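Local coordinates for ProQ/FinO domain-containing protein (PDB 3MW6) that probably binds RNA, as a member of the FinO family of RNA chaperones, at residues K24-T27 with E28-D32; L49-D52 with Q53-I56; G99-T102 with P103-A107; V115-A118 with L119-S123. All blocks are in the same frame, centred on the assembly; numbering follows the deposited sequence.

Interaction 1. Residues K24-T27 with E28-D32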
ATOM      1  N   LYS A  24       7.719  -6.614 -24.155  1.00 53.88           N
ATOM      2  CA  LYS A  24       8.928  -6.345 -23.388  1.00 57.89           C
ATOM      3  C   LYS A  24       9.452  -4.934 -23.686  1.00 56.92           C
ATOM      4  O   LYS A  24       9.877  -4.206 -22.787  1.00 50.50           O
ATOM      5  CB  LYS A  24      10.006  -7.379 -23.711  1.00 61.67           C
ATOM      6  CG  LYS A  24      11.407  -6.899 -23.385  1.00 75.90           C
ATOM      7  CD  LYS A  24      12.440  -7.991 -23.578  1.00 88.34           C
ATOM      8  CE  LYS A  24      13.777  -7.572 -22.983  1.00 94.31           C
ATOM      9  NZ  LYS A  24      14.698  -8.731 -22.818  1.00 98.55           N
ATOM     10  N   LYS A  25       9.415  -4.549 -24.956  1.00 51.56           N
ATOM     11  CA  LYS A  25       9.908  -3.240 -25.346  1.00 45.46           C
ATOM     12  C   LYS A  25       8.951  -2.133 -24.895  1.00 50.08           C
ATOM     13  O   LYS A  25       9.396  -1.109 -24.371  1.00 50.36           O
ATOM     14  CB  LYS A  25      10.174  -3.187 -26.851  1.00 48.59           C
ATOM     15  CG  LYS A  25      10.705  -1.842 -27.348  1.00 57.07           C
ATOM     16  CD  LYS A  25      12.085  -1.509 -26.784  1.00 59.09           C
ATOM     17  CE  LYS A  25      12.563  -0.149 -27.309  1.00 68.45           C
ATOM     18  NZ  LYS A  25      13.995   0.146 -26.994  1.00 66.76           N
ATOM     19  N   GLN A  26       7.642  -2.341 -25.057  1.00 46.66           N
ATOM     20  CA  GLN A  26       6.678  -1.360 -24.544  1.00 45.40           C
ATOM     21  C   GLN A  26       6.819  -1.141 -23.027  1.00 50.46           C
ATOM     22  O   GLN A  26       6.668  -0.019 -22.534  1.00 43.20           O
ATOM     23  CB  GLN A  26       5.226  -1.721 -24.888  1.00 35.45           C
ATOM     24  CG  GLN A  26       4.277  -0.598 -24.467  1.00 36.04           C
ATOM     25  CD  GLN A  26       2.839  -0.779 -24.925  1.00 47.78           C
ATOM     26  OE1 GLN A  26       1.938  -0.110 -24.408  1.00 46.79           O
ATOM     27  NE2 GLN A  26       2.611  -1.669 -25.905  1.00 42.19           N
ATOM     28  N   THR A  27       7.119  -2.215 -22.297  1.00 47.49           N
ATOM     29  CA  THR A  27       7.294  -2.145 -20.839  1.00 44.50           C
ATOM     30  C   THR A  27       8.518  -1.328 -20.395  1.00 44.66           C
ATOM     31  O   THR A  27       8.441  -0.556 -19.442  1.00 41.19           O
ATOM     32  CB  THR A  27       7.356  -3.544 -20.216  1.00 42.69           C
ATOM     33  OG1 THR A  27       6.159  -4.256 -20.555  1.00 50.34           O
ATOM     34  CG2 THR A  27       7.476  -3.451 -18.703  1.00 41.02           C
ATOM     35  N   GLU A  28       9.642  -1.492 -21.080  1.00 45.69           N
ATOM     36  CA  GLU A  28      10.787  -0.644 -20.809  1.00 47.68           C
ATOM     37  C   GLU A  28      10.461   0.810 -21.141  1.00 50.46           C
ATOM     38  O   GLU A  28      10.820   1.714 -20.391  1.00 51.15           O
ATOM     39  CB  GLU A  28      12.004  -1.101 -21.603  1.00 56.35           C
ATOM     40  CG  GLU A  28      12.636  -2.359 -21.065  1.00 73.93           C
ATOM     41  CD  GLU A  28      13.451  -3.084 -22.111  1.00 88.46           C
ATOM     42  OE1 GLU A  28      13.598  -2.536 -23.225  1.00 90.57           O
ATOM     43  OE2 GLU A  28      13.936  -4.202 -21.826  1.00 95.02           O
HETATM   44  N   MSE A  29       9.777   1.039 -22.258  1.00 49.62           N
HETATM   45  CA  MSE A  29       9.491   2.409 -22.679  1.00 49.17           C
HETATM   46  C   MSE A  29       8.597   3.113 -21.660  1.00 47.24           C
HETATM   47  O   MSE A  29       8.762   4.316 -21.400  1.00 44.88           O
HETATM   48  CB  MSE A  29       8.830   2.452 -24.067  1.00 49.72           C
HETATM   49  CG  MSE A  29       9.717   2.042 -25.250  1.00 53.34           C
HETATM   50 SE   MSE A  29       8.663   1.567 -26.846  0.73 60.42          SE
HETATM   51  CE  MSE A  29       8.148   3.380 -27.408  1.00 45.06           C
ATOM     52  N   ILE A  30       7.654   2.363 -21.086  1.00 38.89           N
ATOM     53  CA  ILE A  30       6.686   2.937 -20.158  1.00 33.60           C
ATOM     54  C   ILE A  30       7.369   3.367 -18.875  1.00 35.95           C
ATOM     55  O   ILE A  30       7.110   4.454 -18.347  1.00 40.57           O
ATOM     56  CB  ILE A  30       5.564   1.954 -19.810  1.00 45.02           C
ATOM     57  CG1 ILE A  30       4.701   1.695 -21.047  1.00 44.87           C
ATOM     58  CG2 ILE A  30       4.709   2.513 -18.685  1.00 42.27           C
ATOM     59  CD1 ILE A  30       3.630   0.649 -20.848  1.00 37.70           C
ATOM     60  N   ALA A  31       8.246   2.501 -18.386  1.00 36.77           N
ATOM     61  CA  ALA A  31       8.997   2.749 -17.164  1.00 42.22           C
ATOM     62  C   ALA A  31       9.903   3.959 -17.340  1.00 42.81           C
ATOM     63  O   ALA A  31       9.886   4.874 -16.516  1.00 49.03           O
ATOM     64  CB  ALA A  31       9.812   1.506 -16.776  1.00 44.60           C
ATOM     65  N   ASP A  32      10.666   3.983 -18.430  1.00 44.08           N
ATOM     66  CA  ASP A  32      11.537   5.134 -18.719  1.00 45.61           C
ATOM     67  C   ASP A  32      10.720   6.418 -18.831  1.00 44.23           C
ATOM     68  O   ASP A  32      11.084   7.449 -18.271  1.00 44.22           O
ATOM     69  CB  ASP A  32      12.355   4.917 -19.997  1.00 48.94           C
ATOM     70  CG  ASP A  32      13.379   3.798 -19.861  1.00 66.92           C
ATOM     71  OD1 ASP A  32      13.611   3.299 -18.730  1.00 72.81           O
ATOM     72  OD2 ASP A  32      13.953   3.414 -20.904  1.00 68.91           O
TER
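K25 runs its CG anti to the backbone N (chi1 -180°) and then bends at chi2, while M29, a selenomethionine, turns its CG back beside its own backbone N (chi1 -69°); the two chains cross at about a right angle, with K25 CG 4.0 Å from M29 SE. These residues lie on consecutive turns of the alpha-helix 23-37, held by i to i+4 backbone bonds such as M29 N to K25 O (3.0 Å). Farther round, the extended chain of K24 leans obliquely against the carboxylate of E28, but it is K24 CE that does the touching, 3.6 Å from E28 OE2. The charges stay apart: K24 NZ lies 4.7 Å from E28 OE2, and K25 NZ lies 4.6 Å from E28 OE1, so attraction would be diffuse rather than a paired bridge. The buried side carries Q26 and I30, which pack against L66 of helix 64-76. The Q26 amide is fixed at both ends, OE1 accepting from D63 N and NE2 donating to T20 O, and its CG rests 3.9 Å from I30 CD1. I30 CG1 crowds the Q26 carbonyl, 3.0 Å from Q26 O, the same oxygen that accepts from I30 N.

Interaction 2. Residues L49-D52 with Q53-I56; sequences LGID and QDLI
D52 and Q53 lie side by side at the start of helix 51-58, and the polar side-chain contact between them is slight. Q53 NE2 donates to D52 OD1 over 3.3 Å at a bent 136°, a weak bond, with the amide and carboxylate planes 88° apart. The bend of Q53 at chi2 folds the amide back to D52, whose CG sits between its backbone N and carbonyl carbon (chi1 64°).

The backbone does the firm holding. D54 N donates to G50 O at 3.2 Å, L55 N to I51 O at 2.9 Å and I56 N to D52 O at 3.0 Å, the first three i to i+4 bonds of the helix.

One water ties the incoming loop to the first turn. It donates both to L49 O (2.9 Å) and to D54 OD2, and the second link is short at 2.5 Å. The water thus gives OD2 a donor, while D54 OD2 also stands 3.4 Å from a second acceptor, G50 O, to which it is not bonded.

Apolar groups turn to the interior: I51 packs on L71 of helix 64-76 and on L93, L55 on I67 and Y38. L49, ahead of the helix, meets T102 of the second subunit. With G50 in a positive-phi conformation and D52 and D54 in the opening turn, where acidic side chains probably interact favourably with the helix dipole, this is a helix N-terminus with glycine at the N-cap position.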
ATOM      1  N   LEU A  49      -4.140   7.132  -3.984  1.00 37.17           N
ATOM      2  CA  LEU A  49      -5.214   6.277  -4.528  1.00 45.45           C
ATOM      3  C   LEU A  49      -5.563   6.656  -5.965  1.00 47.41           C
ATOM      4  O   LEU A  49      -5.700   7.841  -6.293  1.00 53.78           O
ATOM      5  CB  LEU A  49      -6.491   6.403  -3.682  1.00 50.81           C
ATOM      6  CG  LEU A  49      -7.746   5.666  -4.199  1.00 59.48           C
ATOM      7  CD1 LEU A  49      -7.595   4.142  -4.139  1.00 56.82           C
ATOM      8  CD2 LEU A  49      -9.018   6.080  -3.454  1.00 55.41           C
ATOM      9  N   GLY A  50      -5.701   5.653  -6.823  1.00 46.45           N
ATOM     10  CA  GLY A  50      -6.148   5.876  -8.187  1.00 40.03           C
ATOM     11  C   GLY A  50      -5.074   6.359  -9.147  1.00 47.23           C
ATOM     12  O   GLY A  50      -5.384   6.795 -10.247  1.00 47.56           O
ATOM     13  N   ILE A  51      -3.808   6.266  -8.750  1.00 43.87           N
ATOM     14  CA  ILE A  51      -2.720   6.701  -9.627  1.00 42.04           C
ATOM     15  C   ILE A  51      -2.718   5.878 -10.914  1.00 41.05           C
ATOM     16  O   ILE A  51      -2.416   6.390 -11.997  1.00 44.92           O
ATOM     17  CB  ILE A  51      -1.325   6.643  -8.914  1.00 42.96           C
ATOM     18  CG1 ILE A  51      -0.390   7.723  -9.452  1.00 47.41           C
ATOM     19  CG2 ILE A  51      -0.686   5.262  -9.015  1.00 47.06           C
ATOM     20  CD1 ILE A  51      -0.717   9.115  -8.935  1.00 45.52           C
ATOM     21  N   ASP A  52      -3.087   4.600 -10.801  1.00 45.70           N
ATOM     22  CA  ASP A  52      -3.200   3.734 -11.982  1.00 47.25           C
ATOM     23  C   ASP A  52      -4.074   4.372 -13.059  1.00 43.25           C
ATOM     24  O   ASP A  52      -3.648   4.503 -14.209  1.00 44.87           O
ATOM     25  CB  ASP A  52      -3.724   2.342 -11.610  1.00 56.64           C
ATOM     26  CG  ASP A  52      -5.133   2.377 -11.051  1.00 69.38           C
ATOM     27  OD1 ASP A  52      -6.016   1.703 -11.620  1.00 76.97           O
ATOM     28  OD2 ASP A  52      -5.362   3.080 -10.045  1.00 73.72           O
ATOM     29  N   GLN A  53      -5.278   4.795 -12.686  1.00 46.58           N
ATOM     30  CA  GLN A  53      -6.180   5.450 -13.640  1.00 47.09           C
ATOM     31  C   GLN A  53      -5.614   6.777 -14.173  1.00 51.12           C
ATOM     32  O   GLN A  53      -5.803   7.119 -15.341  1.00 51.44           O
ATOM     33  CB  GLN A  53      -7.568   5.672 -13.024  1.00 45.97           C
ATOM     34  CG  GLN A  53      -8.308   4.392 -12.643  1.00 67.88           C
ATOM     35  CD  GLN A  53      -8.662   3.531 -13.854  1.00 77.44           C
ATOM     36  OE1 GLN A  53      -9.054   4.045 -14.905  1.00 81.09           O
ATOM     37  NE2 GLN A  53      -8.525   2.216 -13.707  1.00 74.67           N
ATOM     38  N   ASP A  54      -4.916   7.529 -13.330  1.00 50.67           N
ATOM     39  CA  ASP A  54      -4.309   8.778 -13.794  1.00 46.23           C
ATOM     40  C   ASP A  54      -3.227   8.534 -14.841  1.00 45.01           C
ATOM     41  O   ASP A  54      -3.119   9.272 -15.821  1.00 50.43           O
ATOM     42  CB  ASP A  54      -3.718   9.553 -12.624  1.00 47.21           C
ATOM     43  CG  ASP A  54      -4.759   9.956 -11.622  1.00 55.90           C
ATOM     44  OD1 ASP A  54      -5.930  10.141 -12.020  1.00 69.75           O
ATOM     45  OD2 ASP A  54      -4.409  10.079 -10.437  1.00 53.93           O
ATOM     46  N   LEU A  55      -2.417   7.504 -14.622  1.00 45.30           N
ATOM     47  CA  LEU A  55      -1.370   7.135 -15.572  1.00 45.46           C
ATOM     48  C   LEU A  55      -1.995   6.699 -16.896  1.00 50.69           C
ATOM     49  O   LEU A  55      -1.547   7.101 -17.970  1.00 53.10           O
ATOM     50  CB  LEU A  55      -0.501   6.001 -15.005  1.00 49.17           C
ATOM     51  CG  LEU A  55       0.571   6.316 -13.961  1.00 44.74           C
ATOM     52  CD1 LEU A  55       1.208   5.012 -13.451  1.00 37.55           C
ATOM     53  CD2 LEU A  55       1.612   7.218 -14.592  1.00 36.12           C
ATOM     54  N   ILE A  56      -3.040   5.883 -16.812  1.00 49.60           N
ATOM     55  CA  ILE A  56      -3.704   5.365 -18.005  1.00 45.72           C
ATOM     56  C   ILE A  56      -4.260   6.492 -18.840  1.00 50.10           C
ATOM     57  O   ILE A  56      -4.051   6.541 -20.053  1.00 53.50           O
ATOM     58  CB  ILE A  56      -4.828   4.380 -17.642  1.00 48.01           C
ATOM     59  CG1 ILE A  56      -4.216   3.028 -17.264  1.00 47.00           C
ATOM     60  CG2 ILE A  56      -5.816   4.253 -18.807  1.00 47.73           C
ATOM     61  CD1 ILE A  56      -5.184   2.061 -16.563  1.00 55.54           C
TER
HETATM   62  O   HOH W   1      -5.129  10.108  -8.058  1.00 51.02           O

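Interaction 3. Residues G99-T102 with P103-A107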
ATOM      1  N   GLY A  99      -4.303  12.540  -0.005  1.00 43.93           N
ATOM      2  CA  GLY A  99      -4.466  11.428   0.911  1.00 38.34           C
ATOM      3  C   GLY A  99      -3.217  11.217   1.751  1.00 47.86           C
ATOM      4  O   GLY A  99      -2.326  12.071   1.775  1.00 47.16           O
ATOM      5  N   GLU A 100      -3.143  10.077   2.433  1.00 43.76           N
ATOM      6  CA  GLU A 100      -1.980   9.753   3.257  1.00 43.47           C
ATOM      7  C   GLU A 100      -1.742   8.242   3.402  1.00 46.80           C
ATOM      8  O   GLU A 100      -2.543   7.423   2.937  1.00 42.88           O
ATOM      9  CB  GLU A 100      -2.093  10.397   4.639  1.00 43.39           C
ATOM     10  CG  GLU A 100      -3.461  10.238   5.302  1.00 62.75           C
ATOM     11  CD  GLU A 100      -4.433  11.363   4.928  1.00 86.78           C
ATOM     12  OE1 GLU A 100      -4.001  12.539   4.849  1.00 85.84           O
ATOM     13  OE2 GLU A 100      -5.635  11.071   4.723  1.00 96.08           O
ATOM     14  N   VAL A 101      -0.623   7.884   4.029  1.00 38.93           N
ATOM     15  CA  VAL A 101      -0.367   6.501   4.380  1.00 36.51           C
ATOM     16  C   VAL A 101      -1.026   6.280   5.724  1.00 40.38           C
ATOM     17  O   VAL A 101      -0.747   7.008   6.662  1.00 40.85           O
ATOM     18  CB  VAL A 101       1.137   6.196   4.465  1.00 36.56           C
ATOM     19  CG1 VAL A 101       1.375   4.717   4.886  1.00 25.01           C
ATOM     20  CG2 VAL A 101       1.797   6.464   3.121  1.00 26.70           C
ATOM     21  N   THR A 102      -1.934   5.310   5.806  1.00 38.47           N
ATOM     22  CA  THR A 102      -2.643   5.008   7.058  1.00 34.49           C
ATOM     23  C   THR A 102      -1.719   4.306   8.042  1.00 30.28           C
ATOM     24  O   THR A 102      -0.717   3.689   7.645  1.00 35.82           O
ATOM     25  CB  THR A 102      -3.838   4.033   6.819  1.00 36.31           C
ATOM     26  OG1 THR A 102      -3.333   2.822   6.241  1.00 35.63           O
ATOM     27  CG2 THR A 102      -4.885   4.635   5.874  1.00 25.58           C
ATOM     28  N   PRO A 103      -2.066   4.351   9.332  1.00 37.34           N
ATOM     29  CA  PRO A 103      -1.255   3.589  10.293  1.00 39.38           C
ATOM     30  C   PRO A 103      -1.133   2.113   9.925  1.00 38.87           C
ATOM     31  O   PRO A 103      -0.043   1.560  10.066  1.00 39.62           O
ATOM     32  CB  PRO A 103      -1.999   3.779  11.618  1.00 44.56           C
ATOM     33  CG  PRO A 103      -2.715   5.095  11.449  1.00 44.65           C
ATOM     34  CD  PRO A 103      -3.125   5.140   9.987  1.00 40.61           C
ATOM     35  N   GLU A 104      -2.203   1.496   9.422  1.00 37.01           N
ATOM     36  CA  GLU A 104      -2.140   0.078   9.061  1.00 34.21           C
ATOM     37  C   GLU A 104      -1.194  -0.186   7.890  1.00 32.96           C
ATOM     38  O   GLU A 104      -0.394  -1.121   7.934  1.00 38.17           O
ATOM     39  CB  GLU A 104      -3.550  -0.510   8.785  1.00 33.44           C
ATOM     40  CG  GLU A 104      -3.542  -1.738   7.858  1.00 41.61           C
ATOM     41  CD  GLU A 104      -4.950  -2.149   7.349  1.00 47.85           C
ATOM     42  OE1 GLU A 104      -5.869  -2.342   8.168  1.00 35.53           O
ATOM     43  OE2 GLU A 104      -5.126  -2.297   6.125  1.00 47.58           O
ATOM     44  N   GLU A 105      -1.276   0.615   6.834  1.00 33.46           N
ATOM     45  CA  GLU A 105      -0.372   0.410   5.706  1.00 34.60           C
ATOM     46  C   GLU A 105       1.064   0.599   6.200  1.00 35.64           C
ATOM     47  O   GLU A 105       1.974  -0.140   5.830  1.00 34.03           O
ATOM     48  CB  GLU A 105      -0.670   1.386   4.569  1.00 37.08           C
ATOM     49  CG  GLU A 105      -2.115   1.339   4.074  1.00 48.17           C
ATOM     50  CD  GLU A 105      -2.525   2.551   3.204  1.00 58.45           C
ATOM     51  OE1 GLU A 105      -1.936   3.645   3.342  1.00 49.23           O
ATOM     52  OE2 GLU A 105      -3.462   2.411   2.386  1.00 66.69           O
ATOM     53  N   GLN A 106       1.260   1.594   7.051  1.00 34.35           N
ATOM     54  CA  GLN A 106       2.606   1.928   7.526  1.00 31.68           C
ATOM     55  C   GLN A 106       3.208   0.783   8.350  1.00 41.06           C
ATOM     56  O   GLN A 106       4.368   0.419   8.143  1.00 36.03           O
ATOM     57  CB  GLN A 106       2.577   3.236   8.333  1.00 29.90           C
ATOM     58  CG  GLN A 106       3.936   3.713   8.806  1.00 32.66           C
ATOM     59  CD  GLN A 106       3.874   5.102   9.410  1.00 48.73           C
ATOM     60  OE1 GLN A 106       2.844   5.509   9.978  1.00 46.58           O
ATOM     61  NE2 GLN A 106       4.982   5.852   9.286  1.00 44.68           N
ATOM     62  N   ALA A 107       2.413   0.202   9.257  1.00 38.43           N
ATOM     63  CA  ALA A 107       2.880  -0.896  10.111  1.00 42.35           C
ATOM     64  C   ALA A 107       3.245  -2.132   9.299  1.00 42.58           C
ATOM     65  O   ALA A 107       4.211  -2.827   9.605  1.00 46.16           O
ATOM     66  CB  ALA A 107       1.833  -1.257  11.182  1.00 39.77           C
TER
HETATM   67  O   HOH W   2      -4.339   5.392   2.072  1.00 51.23           O
HETATM   68  O   HOH W   3      -5.312   1.000   5.598  1.00 51.46           O
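E105 reaches back from the first turn of helix 103-110 to T102, and its chain can be walked outward. CB lies about 3.5 Å from T102 OG1, an oxygen whose place is less sure. CG, beside the backbone N of E105, comes closer to that hydroxyl than the model can be trusted for, and nothing rests on it. The chain then runs extended (chi2 165°) and brings CD past T102 to the carboxylate. OE1 accepts from T102 N at 3.0 Å, nearly straight at 162°, though the N-H arrives from above the carboxylate plane, 47° out of it. OE1 also skims V101, 3.4 Å from V101 CA, and forms a salt bridge with R90 of the same chain, so a charged group and a backbone N-H both hold it.

In return, E105 N donates to T102 OG1 at 3.1 Å; with T102 at the N-cap, this reciprocal pair is a capping box at the start of helix 103-110, which follows the second strand of the hairpin. Q106 N adds a backbone bond to T102 O (2.9 Å), and Q106 CB leans on V101 CG1 at 3.9 Å.

At the other carboxylate oxygen, E105 OE2, sits a water that can also donate to E100 O, and E105 of the second subunit is near, a like charge. Next door, E104 crosses the interface, E104 OE1 hydrogen-bonded to Y80 of the second subunit and OE2 in a salt bridge with R90 of the second subunit.

Interaction 4. Residues V115-A118 with L119-S123; sequences VQQA and LQQQS
L119 N donates to V115 O over 2.7 Å at 169°, short and almost straight, with the N-H coming in nearly end-on to the carbonyl. The bonds that follow along helix 113-124 vary: Q120 N to Q116 O is weak at 3.4 Å, while Q121 N to Q117 O and Q122 N to A118 O are normal, the latter 2.9 Å. Q120 CG lies close to the carbonyl that takes the weak bond, 3.2 Å from Q116 O.

On the apolar side V115 and L119 lie alongside each other, pointing the same way, and V115 CG1 touches L119 CD2 at 3.8 Å. V115 also packs on L81 of helix 78-86, and A118 and L119 both rest on K82 of that helix. Q122 reaches the same helix, its OE1 accepting from K82 NZ.

The outer face is glutamine against glutamine. Q117 reaches out with CG anti to the backbone N (chi1 -168°), and Q121, its own CG beside the backbone N, crosses it obliquely; the amide planes are only 25° apart. Yet what meets is Q117 CG with Q121 NE2, 3.7 Å apart, an aliphatic carbon beside an amide nitrogen. Q121 OE1 turns instead over A118 CA at 3.7 Å.

Every hydrogen bond between the two segments runs backbone to backbone: the helical turn is held by its peptide groups, the one apolar pair joins in the packing on helix 78-86, and the exposed glutamines meet by van der Waals contact.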
ATOM      1  N   VAL A 115      11.900  -4.362   3.994  1.00 47.44           N
ATOM      2  CA  VAL A 115      12.175  -3.105   4.680  1.00 46.90           C
ATOM      3  C   VAL A 115      13.156  -3.293   5.823  1.00 58.34           C
ATOM      4  O   VAL A 115      14.043  -2.472   5.997  1.00 68.28           O
ATOM      5  CB  VAL A 115      10.886  -2.452   5.204  1.00 45.58           C
ATOM      6  CG1 VAL A 115      11.202  -1.273   6.114  1.00 38.85           C
ATOM      7  CG2 VAL A 115      10.046  -1.999   4.044  1.00 41.59           C
ATOM      8  N   GLN A 116      13.004  -4.369   6.600  1.00 56.62           N
ATOM      9  CA  GLN A 116      13.953  -4.694   7.665  1.00 61.97           C
ATOM     10  C   GLN A 116      15.374  -4.741   7.116  1.00 66.97           C
ATOM     11  O   GLN A 116      16.306  -4.211   7.718  1.00 70.37           O
ATOM     12  CB  GLN A 116      13.617  -6.038   8.316  1.00 67.80           C
ATOM     13  CG  GLN A 116      12.225  -6.129   8.904  1.00 74.74           C
ATOM     14  CD  GLN A 116      12.021  -5.186  10.064  1.00 82.91           C
ATOM     15  OE1 GLN A 116      11.744  -5.619  11.181  1.00 88.34           O
ATOM     16  NE2 GLN A 116      12.155  -3.887   9.809  1.00 84.94           N
ATOM     17  N   GLN A 117      15.527  -5.395   5.970  1.00 65.60           N
ATOM     18  CA  GLN A 117      16.775  -5.361   5.225  1.00 66.18           C
ATOM     19  C   GLN A 117      17.133  -3.928   4.800  1.00 73.09           C
ATOM     20  O   GLN A 117      18.157  -3.395   5.221  1.00 75.50           O
ATOM     21  CB  GLN A 117      16.685  -6.270   3.995  1.00 54.66           C
ATOM     22  CG  GLN A 117      18.023  -6.516   3.338  1.00 57.38           C
ATOM     23  CD  GLN A 117      17.933  -7.444   2.148  1.00 58.95           C
ATOM     24  OE1 GLN A 117      16.922  -7.488   1.452  1.00 57.10           O
ATOM     25  NE2 GLN A 117      19.004  -8.190   1.903  1.00 64.74           N
ATOM     26  N   ALA A 118      16.281  -3.309   3.982  1.00 75.29           N
ATOM     27  CA  ALA A 118      16.555  -1.977   3.411  1.00 83.36           C
ATOM     28  C   ALA A 118      16.888  -0.876   4.424  1.00 92.10           C
ATOM     29  O   ALA A 118      17.738  -0.029   4.156  1.00 97.89           O
ATOM     30  CB  ALA A 118      15.407  -1.524   2.496  1.00 81.03           C
ATOM     31  N   LEU A 119      16.206  -0.871   5.567  1.00 97.24           N
ATOM     32  CA  LEU A 119      16.482   0.109   6.621  1.00 98.31           C
ATOM     33  C   LEU A 119      17.849  -0.130   7.248  1.00102.02           C
ATOM     34  O   LEU A 119      18.542   0.822   7.614  1.00104.87           O
ATOM     35  CB  LEU A 119      15.394   0.083   7.700  1.00 94.34           C
ATOM     36  CG  LEU A 119      14.378   1.230   7.673  1.00 90.48           C
ATOM     37  CD1 LEU A 119      13.981   1.565   6.260  1.00 84.23           C
ATOM     38  CD2 LEU A 119      13.146   0.899   8.504  1.00 87.66           C
ATOM     39  N   GLN A 120      18.226  -1.403   7.372  1.00100.63           N
ATOM     40  CA  GLN A 120      19.542  -1.779   7.888  1.00103.44           C
ATOM     41  C   GLN A 120      20.677  -1.392   6.930  1.00108.37           C
ATOM     42  O   GLN A 120      21.764  -0.980   7.361  1.00105.31           O
ATOM     43  CB  GLN A 120      19.602  -3.277   8.167  1.00 93.16           C
ATOM     44  CG  GLN A 120      18.917  -3.704   9.439  1.00 90.11           C
ATOM     45  CD  GLN A 120      19.381  -5.076   9.882  1.00 90.35           C
ATOM     46  OE1 GLN A 120      19.129  -5.498  11.010  1.00 98.13           O
ATOM     47  NE2 GLN A 120      20.081  -5.776   8.994  1.00 80.83           N
ATOM     48  N   GLN A 121      20.423  -1.548   5.633  1.00105.67           N
ATOM     49  CA  GLN A 121      21.386  -1.159   4.611  1.00108.51           C
ATOM     50  C   GLN A 121      21.565   0.357   4.602  1.00114.21           C
ATOM     51  O   GLN A 121      22.684   0.854   4.676  1.00117.44           O
ATOM     52  CB  GLN A 121      20.937  -1.655   3.233  1.00101.96           C
ATOM     53  CG  GLN A 121      20.947  -3.176   3.090  1.00 97.76           C
ATOM     54  CD  GLN A 121      20.281  -3.656   1.811  1.00 89.15           C
ATOM     55  OE1 GLN A 121      19.411  -2.985   1.259  1.00 82.59           O
ATOM     56  NE2 GLN A 121      20.683  -4.830   1.341  1.00 88.28           N
ATOM     57  N   GLN A 122      20.447   1.076   4.529  1.00114.15           N
ATOM     58  CA  GLN A 122      20.429   2.540   4.505  1.00114.23           C
ATOM     59  C   GLN A 122      21.249   3.200   5.626  1.00118.15           C
ATOM     60  O   GLN A 122      21.916   4.213   5.404  1.00115.20           O
ATOM     61  CB  GLN A 122      18.978   3.031   4.545  1.00107.13           C
ATOM     62  CG  GLN A 122      18.807   4.535   4.560  1.00103.83           C
ATOM     63  CD  GLN A 122      17.361   4.947   4.363  1.00 98.66           C
ATOM     64  OE1 GLN A 122      16.830   4.862   3.255  1.00 96.18           O
ATOM     65  NE2 GLN A 122      16.712   5.388   5.439  1.00 93.96           N
ATOM     66  N   SER A 123      21.197   2.623   6.824  1.00123.86           N
ATOM     67  CA  SER A 123      21.923   3.159   7.972  1.00131.08           C
ATOM     68  C   SER A 123      23.394   2.731   8.001  1.00140.00           C
ATOM     69  O   SER A 123      24.228   3.387   8.635  1.00140.93           O
ATOM     70  CB  SER A 123      21.231   2.749   9.272  1.00130.33           C
ATOM     71  OG  SER A 123      21.012   1.349   9.307  1.00129.91           O
TER

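Overall arrangement
The four contacts follow in order along the chain, each centred 17 to 19 Å from the next, with nearest atoms about 7 Å apart at each step. Interactions 1 and 2 lie on helices 23-37 and 51-58, which both pack on helix 64-76. Interactions 3 and 4 lie on the successive helices 103-110 and 113-124. Across the domain, interactions 1 and 3 are about 30 Å apart between centres, on opposite sides of the chain's centre. Interactions 2 and 3 both reach the second subunit, L49 of one chain meeting T102 of the other, whereas 1 and 4 touch no other chain. In this mostly helical FinO-like domain, the second subunit is thus met by the loop ahead of helix 51-58 and the start of helix 103-110.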